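Local coordinates for probable ribosomal RNA small subunit methyltransferase (Thermus thermophilus, PDB 3DMH), which transfers a methyl group from S-adenosylmethionine to N2 of a guanosine in 16S ribosomal RNA, at residues L93-A98 with T115-A120; L72-A77 with A111-A116. All blocks are in the same frame, centred on the assembly; numbering follows the deposited sequence.

Overall arrangement
Both contacts lie in the half of the chain built on the seven-stranded mixed sheet that includes strands 68-73 and 102-108, whose strand order 3-2-1-4-5-7-6 is that of class I methyltransferases; a second sheet of the same order follows later in the chain. Along the sequence come 72-77, 93-98, 111-116 and 115-120; the last two overlap at Thr115 and Ala116, where helix 115-128 starts, so this one helix start meets both the 93-98 loop and the end of strand 68-73. Their centres are about 9 Å apart, and Tyr117 OH packs against Thr74 CG2 at 3.4 Å. Contact 1 is buried and apolar; contact 2 is polar, with the side chain of Arg113 about 8 Å from the bound S-adenosylmethionine.

Contact 1 (L93-A98 with T115-A120); sequences LPWEAA and TAYVQA
Tyr117, in the first turn of helix 115-128, reaches across to both Pro94 and Trp95 in the loop that follows strand 90-91. Its CG is anti to the backbone N (chi1 -166°), which carries the ring out from the helix toward the short 3-10 turn 94-96. The two aromatic rings form an offset edge-to-face pair in which Trp95 gives the edge: centroids are 5.5 Å apart and the planes stand at 71°. The closest atoms are Trp95 CH2 and Tyr117 CE1, 3.6 Å apart. At the far end of the phenol, Tyr117 OH sits 3.3 Å from Pro94 CD, and Tyr117 CZ lies 4.0 Å from Pro94 CG. Pro94 CD also lies over one face of the Trp95 ring, near its rim, together with Leu93 CB. Thr74 and Pro110 pack on Tyr117 as well. With the phenol cut back to an alanine here, the indole edge is likely to lose the ring face it meets, and a gap would probably open beside Pro94. One turn further along the helix, Ala120 turns its CB to the indole, 3.5 Å from Trp95 CE3, and its small size lets the ring come close to the helix. No hydrogen bond links the two segments, so the loop is fitted to the helix by the shapes of a proline, an indole, a phenol and a methyl group.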
# COMPACT_ATOMS: atom_id res chain seq x y z
N LEU A 93 -8.25 7.30 3.87
CA LEU A 93 -8.86 6.00 3.78
C LEU A 93 -10.25 6.12 3.17
O LEU A 93 -10.91 7.15 3.31
CB LEU A 93 -9.01 5.43 5.19
CG LEU A 93 -7.71 5.38 6.00
CD1 LEU A 93 -8.04 5.15 7.47
CD2 LEU A 93 -6.80 4.27 5.48
N PRO A 94 -10.73 5.05 2.50
CA PRO A 94 -12.02 5.13 1.84
C PRO A 94 -13.13 5.49 2.82
O PRO A 94 -14.02 6.29 2.49
CB PRO A 94 -12.24 3.71 1.29
CG PRO A 94 -10.87 3.13 1.16
CD PRO A 94 -10.03 3.77 2.24
N TRP A 95 -13.05 4.93 4.03
CA TRP A 95 -14.06 5.18 5.05
C TRP A 95 -13.94 6.52 5.79
O TRP A 95 -14.69 6.80 6.74
CB TRP A 95 -14.13 4.02 6.05
CG TRP A 95 -12.80 3.68 6.65
CD1 TRP A 95 -12.25 4.23 7.76
CD2 TRP A 95 -11.87 2.70 6.16
NE1 TRP A 95 -11.03 3.65 8.02
CE2 TRP A 95 -10.77 2.72 7.05
CE3 TRP A 95 -11.86 1.82 5.07
CZ2 TRP A 95 -9.66 1.87 6.88
CZ3 TRP A 95 -10.75 0.97 4.90
CH2 TRP A 95 -9.66 1.01 5.80
N GLU A 96 -13.01 7.36 5.33
CA GLU A 96 -12.94 8.73 5.81
C GLU A 96 -13.82 9.65 4.96
O GLU A 96 -13.89 10.85 5.23
CB GLU A 96 -11.49 9.23 5.88
CG GLU A 96 -10.72 8.57 7.04
CD GLU A 96 -9.26 8.97 7.10
OE1 GLU A 96 -8.66 9.22 6.02
OE2 GLU A 96 -8.72 9.05 8.24
N ALA A 97 -14.52 9.08 3.97
CA ALA A 97 -15.40 9.86 3.10
C ALA A 97 -16.51 10.55 3.89
O ALA A 97 -17.06 9.98 4.82
CB ALA A 97 -16.01 8.98 2.02
N ALA A 98 -16.80 11.79 3.51
CA ALA A 98 -17.91 12.56 4.06
C ALA A 98 -19.25 11.88 3.78
O ALA A 98 -19.55 11.50 2.65
CB ALA A 98 -17.89 13.97 3.48
N THR A 115 -11.15 -9.14 1.81
CA THR A 115 -12.58 -8.95 2.06
C THR A 115 -12.92 -7.80 2.99
O THR A 115 -13.85 -7.03 2.70
CB THR A 115 -13.20 -10.26 2.61
OG1 THR A 115 -13.03 -11.29 1.64
CG2 THR A 115 -14.69 -10.07 2.92
N ALA A 116 -12.20 -7.68 4.11
CA ALA A 116 -12.49 -6.65 5.10
C ALA A 116 -12.30 -5.26 4.50
O ALA A 116 -13.14 -4.37 4.69
CB ALA A 116 -11.59 -6.82 6.32
N TYR A 117 -11.21 -5.08 3.76
CA TYR A 117 -10.93 -3.79 3.15
C TYR A 117 -11.97 -3.43 2.09
O TYR A 117 -12.43 -2.28 2.01
CB TYR A 117 -9.53 -3.78 2.53
CG TYR A 117 -9.07 -2.40 2.18
CD1 TYR A 117 -8.42 -1.61 3.13
CD2 TYR A 117 -9.31 -1.86 0.92
CE1 TYR A 117 -8.01 -0.33 2.84
CE2 TYR A 117 -8.90 -0.57 0.61
CZ TYR A 117 -8.23 0.19 1.58
OH TYR A 117 -7.83 1.47 1.30
N VAL A 118 -12.35 -4.42 1.29
CA VAL A 118 -13.37 -4.22 0.27
C VAL A 118 -14.69 -3.87 0.95
O VAL A 118 -15.39 -2.95 0.53
CB VAL A 118 -13.54 -5.44 -0.68
CG1 VAL A 118 -14.72 -5.23 -1.65
CG2 VAL A 118 -12.26 -5.73 -1.47
N GLN A 119 -15.04 -4.60 2.02
CA GLN A 119 -16.33 -4.36 2.68
C GLN A 119 -16.41 -2.96 3.26
O GLN A 119 -17.45 -2.29 3.13
CB GLN A 119 -16.58 -5.40 3.79
CG GLN A 119 -17.95 -5.26 4.45
CD GLN A 119 -19.09 -5.63 3.52
OE1 GLN A 119 -18.89 -6.36 2.54
NE2 GLN A 119 -20.29 -5.13 3.82
N ALA A 120 -15.32 -2.52 3.88
CA ALA A 120 -15.24 -1.18 4.45
C ALA A 120 -15.40 -0.15 3.34
O ALA A 120 -16.04 0.88 3.53
CB ALA A 120 -13.90 -0.99 5.16

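Contact 2 (L72-A77 with A111-A116); sequences LETSRA and AGRGTA. With SO4 (sulfate ion), chain C.
Glu73 OE2 accepts two hydrogen bonds, and one of them leads across to Arg113: a water donates to Glu73 OE2 at 2.9 Å and accepts from Arg113 NH1 at the same distance. The other comes from Ser75 N, 2.9 Å from Glu73 OE2, on the anti lone pair of the carboxylate. In this class I methyltransferase fold, Glu73 ends strand 68-73, the place that Glu262, a residue binding S-adenosylmethionine, takes at the end of strand 257-262 in the second sheet. Glu73 OE1 is held by Gly55 N, so both carboxylate oxygens have partners. The direct approach is between Thr74 OG1 and Arg113 NH1, 3.2 Å apart; with chi1 at 53°, Thr74 turns its hydroxyl to the guanidinium edge, near the plane of the group.

The Arg113 chain bends at chi3, and the guanidinium grips a sulfate that probably came from the crystallisation liquor. Arg113 NE bonds SO4 O2 at 2.9 Å, and Arg113 NH2 bonds SO4 O1 at 3.0 Å, the latter oxygen in the guanidinium plane. Asn53 OD1 also takes a bond from Arg113 NH2, which helps fix how the group is turned. The sulfate, bonded directly, and the Glu73 carboxylate, reached through the water, would probably both favour the charged guanidinium. From the 3-10 turn 111-113 the backbone joins in, with Gly112 N donating to SO4 O3 at 2.9 Å.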
# COMPACT_ATOMS: atom_id res chain seq x y z
N LEU A 72 -10.09 9.84 -2.84
CA LEU A 72 -9.43 9.45 -1.58
C LEU A 72 -8.46 8.32 -1.88
O LEU A 72 -8.88 7.27 -2.36
CB LEU A 72 -10.47 8.98 -0.54
CG LEU A 72 -11.59 10.01 -0.25
CD1 LEU A 72 -12.41 9.49 0.92
CD2 LEU A 72 -11.10 11.41 0.03
N GLU A 73 -7.18 8.52 -1.54
CA GLU A 73 -6.18 7.56 -1.94
C GLU A 73 -5.20 7.28 -0.80
O GLU A 73 -4.76 8.20 -0.09
CB GLU A 73 -5.46 8.08 -3.17
CG GLU A 73 -4.29 7.23 -3.67
CD GLU A 73 -4.70 5.80 -3.98
OE1 GLU A 73 -5.52 5.59 -4.89
OE2 GLU A 73 -4.22 4.85 -3.32
N THR A 74 -4.90 5.99 -0.62
CA THR A 74 -4.02 5.55 0.45
C THR A 74 -2.54 5.45 0.05
O THR A 74 -1.67 5.48 0.93
CB THR A 74 -4.44 4.16 0.99
OG1 THR A 74 -4.54 3.26 -0.12
CG2 THR A 74 -5.81 4.23 1.65
N SER A 75 -2.27 5.31 -1.25
CA SER A 75 -0.90 5.15 -1.71
C SER A 75 -0.22 6.48 -1.94
O SER A 75 -0.69 7.31 -2.72
CB SER A 75 -0.90 4.34 -3.01
OG SER A 75 0.34 4.49 -3.74
N ARG A 76 0.92 6.65 -1.29
CA ARG A 76 1.69 7.87 -1.48
C ARG A 76 2.12 8.03 -2.94
O ARG A 76 1.99 9.12 -3.50
CB ARG A 76 2.90 7.94 -0.53
CG ARG A 76 3.32 9.37 -0.31
CD ARG A 76 2.46 10.00 0.82
NE ARG A 76 2.73 11.42 0.96
CZ ARG A 76 2.41 12.13 2.04
NH1 ARG A 76 1.79 11.55 3.08
NH2 ARG A 76 2.73 13.43 2.07
N ALA A 77 2.62 6.95 -3.54
CA ALA A 77 3.04 6.97 -4.95
C ALA A 77 1.90 7.44 -5.85
O ALA A 77 2.12 8.26 -6.76
CB ALA A 77 3.54 5.59 -5.39
N ALA A 111 -9.63 -5.57 -4.52
CA ALA A 111 -9.75 -6.98 -4.15
C ALA A 111 -8.46 -7.54 -3.56
O ALA A 111 -8.50 -8.43 -2.69
CB ALA A 111 -10.18 -7.80 -5.35
N GLY A 112 -7.33 -7.02 -4.03
CA GLY A 112 -6.02 -7.50 -3.57
C GLY A 112 -5.75 -7.22 -2.10
O GLY A 112 -4.91 -7.88 -1.49
N ARG A 113 -6.47 -6.25 -1.53
CA ARG A 113 -6.38 -5.94 -0.11
C ARG A 113 -7.33 -6.76 0.79
O ARG A 113 -7.32 -6.61 2.01
CB ARG A 113 -6.53 -4.43 0.10
CG ARG A 113 -5.22 -3.69 -0.21
CD ARG A 113 -5.44 -2.21 -0.29
NE ARG A 113 -5.84 -1.79 -1.64
CZ ARG A 113 -5.97 -0.53 -2.04
NH1 ARG A 113 -5.74 0.49 -1.22
NH2 ARG A 113 -6.31 -0.28 -3.29
N GLY A 114 -8.14 -7.64 0.19
CA GLY A 114 -8.95 -8.60 0.96
C GLY A 114 -10.37 -8.18 1.31
O GLY A 114 -10.75 -7.02 1.14
N THR A 115 -11.15 -9.14 1.81
CA THR A 115 -12.58 -8.95 2.06
C THR A 115 -12.92 -7.80 2.99
O THR A 115 -13.85 -7.03 2.70
CB THR A 115 -13.20 -10.26 2.61
OG1 THR A 115 -13.03 -11.29 1.64
CG2 THR A 115 -14.69 -10.07 2.92
N ALA A 116 -12.20 -7.68 4.11
CA ALA A 116 -12.49 -6.65 5.10
C ALA A 116 -12.30 -5.26 4.50
O ALA A 116 -13.14 -4.37 4.69
CB ALA A 116 -11.59 -6.82 6.32
S SO4 C . -5.86 -3.63 -5.11
O1 SO4 C . -6.42 -2.31 -5.46
O2 SO4 C . -5.82 -3.82 -3.67
O3 SO4 C . -6.73 -4.68 -5.68
O4 SO4 C . -4.52 -3.71 -5.69
O HOH W 1 -6.33 2.93 -2.68